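Local coordinates for enoyl-acyl carrier protein reductase (Uncultured bacterium, PDB 6KIA) that probably catalyses the NADH-dependent reduction of enoyl-acyl carrier proteins in fatty acid synthesis, and is a triclosan-resistance protein of a novel type of this enzyme, at residues 178-190 against 367-381. Numbering follows the deposited sequence.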
ATOM      1  N   ILE A 178      -8.404  14.602 -12.070  1.00 30.26           N
ATOM      2  CA  ILE A 178      -8.389  13.184 -12.429  1.00 37.52           C
ATOM      3  C   ILE A 178      -9.123  12.317 -11.406  1.00 32.77           C
ATOM      4  O   ILE A 178      -9.865  11.397 -11.769  1.00 36.72           O
ATOM      5  CB  ILE A 178      -6.958  12.663 -12.589  1.00 39.99           C
ATOM      6  CG1 ILE A 178      -6.303  13.324 -13.801  1.00 42.49           C
ATOM      7  CG2 ILE A 178      -6.959  11.143 -12.774  1.00 44.66           C
ATOM      8  CD1 ILE A 178      -4.855  12.999 -13.942  1.00 40.90           C
ATOM      9  N   TYR A 179      -8.956  12.636 -10.130  1.00 28.88           N
ATOM     10  CA  TYR A 179      -9.466  11.765  -9.084  1.00 31.55           C
ATOM     11  C   TYR A 179     -10.846  12.193  -8.611  1.00 34.40           C
ATOM     12  O   TYR A 179     -11.622  11.336  -8.154  1.00 30.90           O
ATOM     13  CB  TYR A 179      -8.495  11.737  -7.895  1.00 35.21           C
ATOM     14  CG  TYR A 179      -7.156  11.121  -8.229  1.00 40.19           C
ATOM     15  CD1 TYR A 179      -7.076   9.961  -8.993  1.00 40.03           C
ATOM     16  CD2 TYR A 179      -5.969  11.708  -7.799  1.00 43.71           C
ATOM     17  CE1 TYR A 179      -5.853   9.392  -9.312  1.00 43.51           C
ATOM     18  CE2 TYR A 179      -4.738  11.149  -8.116  1.00 45.39           C
ATOM     19  CZ  TYR A 179      -4.690   9.991  -8.874  1.00 48.17           C
ATOM     20  OH  TYR A 179      -3.476   9.423  -9.196  1.00 51.80           O
ATOM     21  N   LYS A 180     -11.178  13.484  -8.761  1.00 31.13           N
ATOM     22  CA  LYS A 180     -12.467  13.994  -8.252  1.00 34.95           C
ATOM     23  C   LYS A 180     -13.365  14.673  -9.293  1.00 37.93           C
ATOM     24  O   LYS A 180     -14.513  15.006  -8.992  1.00 38.14           O
ATOM     25  CB  LYS A 180     -12.225  14.995  -7.112  1.00 38.93           C
ATOM     26  CG  LYS A 180     -11.362  14.477  -5.973  1.00 48.56           C
ATOM     27  CD  LYS A 180     -11.073  15.588  -4.960  1.00 57.14           C
ATOM     28  CE  LYS A 180     -10.507  15.037  -3.658  1.00 65.49           C
ATOM     29  NZ  LYS A 180      -9.222  14.286  -3.845  1.00 66.60           N
ATOM     30  N   GLY A 181     -12.871  14.852 -10.514  1.00 31.71           N
ATOM     31  CA  GLY A 181     -13.574  15.649 -11.508  1.00 31.64           C
ATOM     32  C   GLY A 181     -14.744  14.970 -12.181  1.00 34.56           C
ATOM     33  O   GLY A 181     -14.655  13.817 -12.607  1.00 36.04           O
ATOM     34  N   ARG A 182     -15.858  15.689 -12.243  1.00 36.03           N
ATOM     35  CA  ARG A 182     -17.053  15.240 -12.941  1.00 35.72           C
ATOM     36  C   ARG A 182     -17.486  16.281 -13.966  1.00 39.66           C
ATOM     37  O   ARG A 182     -17.114  17.446 -13.867  1.00 37.34           O
ATOM     38  CB  ARG A 182     -18.176  15.012 -11.941  1.00 39.55           C
ATOM     39  CG  ARG A 182     -18.090  13.708 -11.195  1.00 36.11           C
ATOM     40  CD  ARG A 182     -19.350  13.511 -10.371  1.00 41.71           C
ATOM     41  NE  ARG A 182     -19.348  14.403  -9.219  1.00 44.43           N
ATOM     42  CZ  ARG A 182     -20.305  14.451  -8.298  1.00 45.67           C
ATOM     43  NH1 ARG A 182     -20.196  15.294  -7.282  1.00 47.30           N
ATOM     44  NH2 ARG A 182     -21.367  13.658  -8.393  1.00 38.84           N
ATOM     45  N   GLY A 183     -18.284  15.861 -14.939  1.00 42.68           N
ATOM     46  CA  GLY A 183     -18.767  16.780 -15.949  1.00 44.44           C
ATOM     47  C   GLY A 183     -17.616  17.389 -16.720  1.00 47.24           C
ATOM     48  O   GLY A 183     -16.701  16.689 -17.152  1.00 45.31           O
ATOM     49  N   GLU A 184     -17.647  18.708 -16.860  1.00 49.23           N
ATOM     50  CA  GLU A 184     -16.613  19.415 -17.598  1.00 53.46           C
ATOM     51  C   GLU A 184     -15.290  19.416 -16.843  1.00 46.05           C
ATOM     52  O   GLU A 184     -14.240  19.657 -17.433  1.00 38.01           O
ATOM     53  CB  GLU A 184     -17.054  20.850 -17.884  1.00 65.86           C
ATOM     54  CG  GLU A 184     -16.468  21.875 -16.922  1.00 79.50           C
ATOM     55  CD  GLU A 184     -17.223  23.187 -16.950  1.00 90.85           C
ATOM     56  OE1 GLU A 184     -17.925  23.447 -17.952  1.00 94.69           O
ATOM     57  OE2 GLU A 184     -17.103  23.963 -15.976  1.00 94.19           O
ATOM     58  N   ARG A 185     -15.340  19.129 -15.542  1.00 41.30           N
ATOM     59  CA  ARG A 185     -14.130  19.112 -14.739  1.00 39.78           C
ATOM     60  C   ARG A 185     -13.462  17.729 -14.750  1.00 34.60           C
ATOM     61  O   ARG A 185     -12.354  17.565 -14.229  1.00 28.36           O
ATOM     62  CB  ARG A 185     -14.434  19.563 -13.308  1.00 46.46           C
ATOM     63  CG  ARG A 185     -13.450  20.608 -12.803  1.00 62.11           C
ATOM     64  CD  ARG A 185     -13.652  21.933 -13.526  1.00 69.61           C
ATOM     65  NE  ARG A 185     -12.696  22.965 -13.121  1.00 78.70           N
ATOM     66  CZ  ARG A 185     -11.555  23.228 -13.756  1.00 81.68           C
ATOM     67  NH1 ARG A 185     -10.756  24.190 -13.312  1.00 87.52           N
ATOM     68  NH2 ARG A 185     -11.220  22.540 -14.838  1.00 78.27           N
ATOM     69  N   PHE A 186     -14.109  16.758 -15.393  1.00 31.71           N
ATOM     70  CA  PHE A 186     -13.519  15.437 -15.557  1.00 36.78           C
ATOM     71  C   PHE A 186     -12.251  15.534 -16.397  1.00 35.81           C
ATOM     72  O   PHE A 186     -12.199  16.256 -17.379  1.00 31.22           O
ATOM     73  CB  PHE A 186     -14.494  14.461 -16.234  1.00 36.26           C
ATOM     74  CG  PHE A 186     -13.848  13.153 -16.650  1.00 36.65           C
ATOM     75  CD1 PHE A 186     -13.547  12.185 -15.709  1.00 34.60           C
ATOM     76  CD2 PHE A 186     -13.528  12.905 -17.978  1.00 37.63           C
ATOM     77  CE1 PHE A 186     -12.941  10.982 -16.078  1.00 36.38           C
ATOM     78  CE2 PHE A 186     -12.917  11.705 -18.354  1.00 38.19           C
ATOM     79  CZ  PHE A 186     -12.623  10.747 -17.400  1.00 36.15           C
ATOM     80  N   LEU A 187     -11.229  14.791 -16.002  1.00 29.61           N
ATOM     81  CA  LEU A 187     -10.005  14.662 -16.786  1.00 30.16           C
ATOM     82  C   LEU A 187      -9.592  13.198 -16.762  1.00 34.39           C
ATOM     83  O   LEU A 187      -9.464  12.621 -15.691  1.00 31.57           O
ATOM     84  CB  LEU A 187      -8.899  15.542 -16.212  1.00 33.91           C
ATOM     85  CG  LEU A 187      -7.580  15.623 -16.981  1.00 34.56           C
ATOM     86  CD1 LEU A 187      -7.796  16.101 -18.405  1.00 35.36           C
ATOM     87  CD2 LEU A 187      -6.635  16.549 -16.232  1.00 37.86           C
ATOM     88  N   SER A 188      -9.405  12.593 -17.932  1.00 35.02           N
ATOM     89  CA  SER A 188      -9.130  11.162 -17.967  1.00 39.48           C
ATOM     90  C   SER A 188      -7.711  10.869 -17.505  1.00 30.34           C
ATOM     91  O   SER A 188      -6.804  11.684 -17.698  1.00 29.54           O
ATOM     92  CB  SER A 188      -9.355  10.589 -19.367  1.00 48.01           C
ATOM     93  OG  SER A 188      -8.187  10.708 -20.163  1.00 55.38           O
ATOM     94  N   SER A 189      -7.540   9.691 -16.911  1.00 25.54           N
ATOM     95  CA  SER A 189      -6.233   9.205 -16.478  1.00 27.39           C
ATOM     96  C   SER A 189      -5.239   9.190 -17.642  1.00 26.71           C
ATOM     97  O   SER A 189      -4.046   9.498 -17.478  1.00 26.62           O
ATOM     98  CB  SER A 189      -6.369   7.809 -15.879  1.00 31.34           C
ATOM     99  OG  SER A 189      -7.038   6.938 -16.783  1.00 29.56           O
ATOM    100  N   SER A 190      -5.758   8.859 -18.822  1.00 30.74           N
ATOM    101  CA  SER A 190      -4.970   8.795 -20.048  1.00 33.20           C
ATOM    102  C   SER A 190      -4.327  10.130 -20.394  1.00 32.04           C
ATOM    103  O   SER A 190      -3.213  10.162 -20.929  1.00 30.48           O
ATOM    104  CB  SER A 190      -5.841   8.318 -21.208  1.00 35.61           C
ATOM    105  OG  SER A 190      -6.086   6.929 -21.080  1.00 46.11           O
ATOM    106  N   PRO A 367      -8.129   2.895 -17.964  1.00 26.82           N
ATOM    107  CA  PRO A 367      -8.374   4.339 -17.898  1.00 28.33           C
ATOM    108  C   PRO A 367      -9.751   4.650 -17.295  1.00 26.18           C
ATOM    109  O   PRO A 367     -10.681   3.856 -17.458  1.00 27.91           O
ATOM    110  CB  PRO A 367      -8.323   4.780 -19.371  1.00 27.21           C
ATOM    111  CG  PRO A 367      -7.602   3.667 -20.090  1.00 29.35           C
ATOM    112  CD  PRO A 367      -7.925   2.413 -19.343  1.00 29.35           C
ATOM    113  N   ASN A 368      -9.893   5.770 -16.594  1.00 27.70           N
ATOM    114  CA  ASN A 368     -11.205   6.103 -16.074  1.00 25.80           C
ATOM    115  C   ASN A 368     -12.023   6.748 -17.212  1.00 26.91           C
ATOM    116  O   ASN A 368     -11.512   6.943 -18.315  1.00 26.74           O
ATOM    117  CB  ASN A 368     -11.098   7.027 -14.865  1.00 26.40           C
ATOM    118  CG  ASN A 368     -10.408   8.322 -15.186  1.00 35.24           C
ATOM    119  OD1 ASN A 368      -9.817   8.477 -16.254  1.00 42.58           O
ATOM    120  ND2 ASN A 368     -10.485   9.273 -14.266  1.00 41.69           N
ATOM    121  N   THR A 369     -13.294   7.017 -16.945  1.00 27.25           N
ATOM    122  CA  THR A 369     -14.190   7.648 -17.917  1.00 26.04           C
ATOM    123  C   THR A 369     -15.100   8.618 -17.189  1.00 31.19           C
ATOM    124  O   THR A 369     -15.232   8.560 -15.969  1.00 28.36           O
ATOM    125  CB  THR A 369     -15.086   6.630 -18.653  1.00 29.03           C
ATOM    126  OG1 THR A 369     -15.960   5.997 -17.709  1.00 27.83           O
ATOM    127  CG2 THR A 369     -14.264   5.586 -19.391  1.00 33.16           C
ATOM    128  N   ALA A 370     -15.757   9.491 -17.940  1.00 30.96           N
ATOM    129  CA  ALA A 370     -16.702  10.422 -17.345  1.00 25.65           C
ATOM    130  C   ALA A 370     -17.859   9.701 -16.642  1.00 24.87           C
ATOM    131  O   ALA A 370     -18.309  10.135 -15.580  1.00 29.96           O
ATOM    132  CB  ALA A 370     -17.243  11.377 -18.427  1.00 23.19           C
ATOM    133  N   GLU A 371     -18.350   8.612 -17.239  1.00 26.67           N
ATOM    134  CA  GLU A 371     -19.442   7.823 -16.657  1.00 28.65           C
ATOM    135  C   GLU A 371     -19.011   7.214 -15.310  1.00 26.59           C
ATOM    136  O   GLU A 371     -19.776   7.207 -14.308  1.00 28.15           O
ATOM    137  CB  GLU A 371     -19.883   6.709 -17.611  1.00 32.49           C
ATOM    138  CG  GLU A 371     -20.493   7.185 -18.921  1.00 43.75           C
ATOM    139  CD  GLU A 371     -19.475   7.802 -19.876  1.00 54.46           C
ATOM    140  OE1 GLU A 371     -18.299   7.368 -19.876  1.00 52.59           O
ATOM    141  OE2 GLU A 371     -19.857   8.726 -20.629  1.00 54.12           O
ATOM    142  N   LEU A 372     -17.786   6.694 -15.310  1.00 26.68           N
ATOM    143  CA  LEU A 372     -17.219   6.107 -14.097  1.00 23.23           C
ATOM    144  C   LEU A 372     -17.148   7.176 -13.020  1.00 23.27           C
ATOM    145  O   LEU A 372     -17.572   6.951 -11.888  1.00 26.06           O
ATOM    146  CB  LEU A 372     -15.824   5.529 -14.346  1.00 19.03           C
ATOM    147  CG  LEU A 372     -15.129   5.059 -13.064  1.00 26.21           C
ATOM    148  CD1 LEU A 372     -15.928   3.914 -12.387  1.00 24.21           C
ATOM    149  CD2 LEU A 372     -13.681   4.683 -13.331  1.00 27.49           C
ATOM    150  N   ALA A 373     -16.603   8.334 -13.381  1.00 24.40           N
ATOM    151  CA  ALA A 373     -16.479   9.460 -12.452  1.00 25.00           C
ATOM    152  C   ALA A 373     -17.803   9.856 -11.846  1.00 31.52           C
ATOM    153  O   ALA A 373     -17.907  10.063 -10.632  1.00 28.92           O
ATOM    154  CB  ALA A 373     -15.845  10.663 -13.160  1.00 28.31           C
ATOM    155  N   ASP A 374     -18.833   9.935 -12.679  1.00 23.53           N
ATOM    156  CA  ASP A 374     -20.126  10.359 -12.181  1.00 24.84           C
ATOM    157  C   ASP A 374     -20.656   9.363 -11.161  1.00 23.54           C
ATOM    158  O   ASP A 374     -21.085   9.753 -10.071  1.00 28.64           O
ATOM    159  CB  ASP A 374     -21.132  10.516 -13.326  1.00 27.79           C
ATOM    160  CG  ASP A 374     -21.092  11.906 -13.944  1.00 46.96           C
ATOM    161  OD1 ASP A 374     -21.457  12.887 -13.263  1.00 53.76           O
ATOM    162  OD2 ASP A 374     -20.710  12.010 -15.127  1.00 52.48           O
ATOM    163  N   ILE A 375     -20.639   8.076 -11.510  1.00 24.01           N
ATOM    164  CA  ILE A 375     -21.242   7.109 -10.602  1.00 20.52           C
ATOM    165  C   ILE A 375     -20.385   6.862  -9.340  1.00 26.47           C
ATOM    166  O   ILE A 375     -20.921   6.685  -8.233  1.00 24.14           O
ATOM    167  CB  ILE A 375     -21.544   5.768 -11.325  1.00 24.85           C
ATOM    168  CG1 ILE A 375     -22.435   4.879 -10.461  1.00 24.89           C
ATOM    169  CG2 ILE A 375     -20.270   5.055 -11.766  1.00 27.74           C
ATOM    170  CD1 ILE A 375     -22.814   3.573 -11.121  1.00 29.85           C
ATOM    171  N   MET A 376     -19.066   6.854  -9.497  1.00 22.82           N
ATOM    172  CA  MET A 376     -18.168   6.558  -8.364  1.00 23.91           C
ATOM    173  C   MET A 376     -18.116   7.741  -7.397  1.00 23.01           C
ATOM    174  O   MET A 376     -18.288   7.589  -6.188  1.00 23.48           O
ATOM    175  CB  MET A 376     -16.759   6.216  -8.836  1.00 26.43           C
ATOM    176  CG  MET A 376     -15.822   5.936  -7.673  1.00 21.33           C
ATOM    177  SD  MET A 376     -14.185   5.377  -8.192  1.00 23.72           S
ATOM    178  CE  MET A 376     -13.578   6.883  -8.955  1.00 26.48           C
ATOM    179  N   ILE A 377     -17.884   8.935  -7.924  1.00 21.04           N
ATOM    180  CA  ILE A 377     -17.809  10.090  -7.048  1.00 21.54           C
ATOM    181  C   ILE A 377     -19.184  10.434  -6.474  1.00 29.43           C
ATOM    182  O   ILE A 377     -19.297  10.798  -5.297  1.00 29.88           O
ATOM    183  CB  ILE A 377     -17.233  11.305  -7.796  1.00 24.34           C
ATOM    184  CG1 ILE A 377     -15.881  10.945  -8.404  1.00 31.49           C
ATOM    185  CG2 ILE A 377     -17.186  12.542  -6.895  1.00 28.28           C
ATOM    186  CD1 ILE A 377     -14.760  10.875  -7.411  1.00 37.87           C
ATOM    187  N   GLY A 378     -20.229  10.286  -7.293  1.00 27.34           N
ATOM    188  CA  GLY A 378     -21.584  10.516  -6.827  1.00 28.08           C
ATOM    189  C   GLY A 378     -21.941   9.580  -5.682  1.00 24.50           C
ATOM    190  O   GLY A 378     -22.465  10.015  -4.637  1.00 23.49           O
ATOM    191  N   THR A 379     -21.665   8.289  -5.877  1.00 21.38           N
ATOM    192  CA  THR A 379     -21.986   7.290  -4.853  1.00 22.10           C
ATOM    193  C   THR A 379     -21.175   7.522  -3.566  1.00 25.51           C
ATOM    194  O   THR A 379     -21.718   7.490  -2.435  1.00 23.14           O
ATOM    195  CB  THR A 379     -21.748   5.856  -5.391  1.00 23.40           C
ATOM    196  OG1 THR A 379     -22.540   5.646  -6.585  1.00 23.08           O
ATOM    197  CG2 THR A 379     -22.120   4.832  -4.350  1.00 23.50           C
ATOM    198  N   SER A 380     -19.879   7.768  -3.733  1.00 21.22           N
ATOM    199  CA  SER A 380     -19.019   8.010  -2.579  1.00 23.95           C
ATOM    200  C   SER A 380     -19.513   9.224  -1.759  1.00 24.21           C
ATOM    201  O   SER A 380     -19.618   9.182  -0.520  1.00 27.34           O
ATOM    202  CB  SER A 380     -17.561   8.209  -3.049  1.00 20.18           C
ATOM    203  OG  SER A 380     -16.742   8.663  -1.985  1.00 26.21           O
ATOM    204  N   ASP A 381     -19.846  10.298  -2.461  1.00 22.32           N
ATOM    205  CA  ASP A 381     -20.358  11.507  -1.826  1.00 26.56           C
ATOM    206  C   ASP A 381     -21.672  11.253  -1.068  1.00 26.35           C
ATOM    207  O   ASP A 381     -21.844  11.721   0.072  1.00 27.12           O
ATOM    208  CB  ASP A 381     -20.572  12.584  -2.898  1.00 33.23           C
ATOM    209  CG  ASP A 381     -19.278  13.289  -3.299  1.00 41.06           C
ATOM    210  OD1 ASP A 381     -18.173  12.863  -2.880  1.00 42.71           O
ATOM    211  OD2 ASP A 381     -19.367  14.238  -4.102  1.00 43.66           O
TER
HETATM  212  O   HOH W   1     -18.437  12.982 -15.328  1.00 34.44           O
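Segments 178-190 and 367-381 run in opposite directions, Ser189 facing Pro367, Phe186 facing Ala370, Arg182 facing Asp374 and Lys180 facing Ile377. At one end the two segments are clamped by a reciprocal pair of hydrogen bonds: Ser189 N donates to Asn368 OD1 at 2.7 Å, nearly straight (165°), and Asn368 N donates to Ser189 OG at 3.1 Å. Asn368 CG sits between its own backbone N and carbonyl carbon (chi1 60°), which brings OD1 to Ser189 N, while Asn368 ND2 lies 3.5 Å from Phe186 CE1. Here each segment leads into a helix, with Ser188 and Thr369 as N-caps; Thr369 OG1 accepts from Leu372 N.

Next along, the Phe186 ring rests one face on Ala370, whose CB makes a CH-pi contact 4.3 Å from the ring centroid; Ser188 N lies over the opposite face and Gly181 O at the edge. Ile377 CD1 lies 3.3 Å from Tyr179 O, while Ile377 CG2 lies over one face of the Arg182 guanidinium. The arginine, bent at chi3 (-73°), runs along the helix to a salt bridge of charges alone, Arg182 NH1 to Asp381 OD2 at 3.5 Å, the oxygen well out of the guanidinium plane. A water bridges Gly183 N and Asp374 OD2.

This packing joins the loop linking helices 169-180 and 189-194 to the start of helix 370-385, the Tyr179 side chain about 12 Å from the bound NADH. Arg177 of helix 169-180 binds the carbonyls of Arg185 and Phe186. Helix 370-385 packs through Ile375, Met376 and Thr379 on helix 339-351.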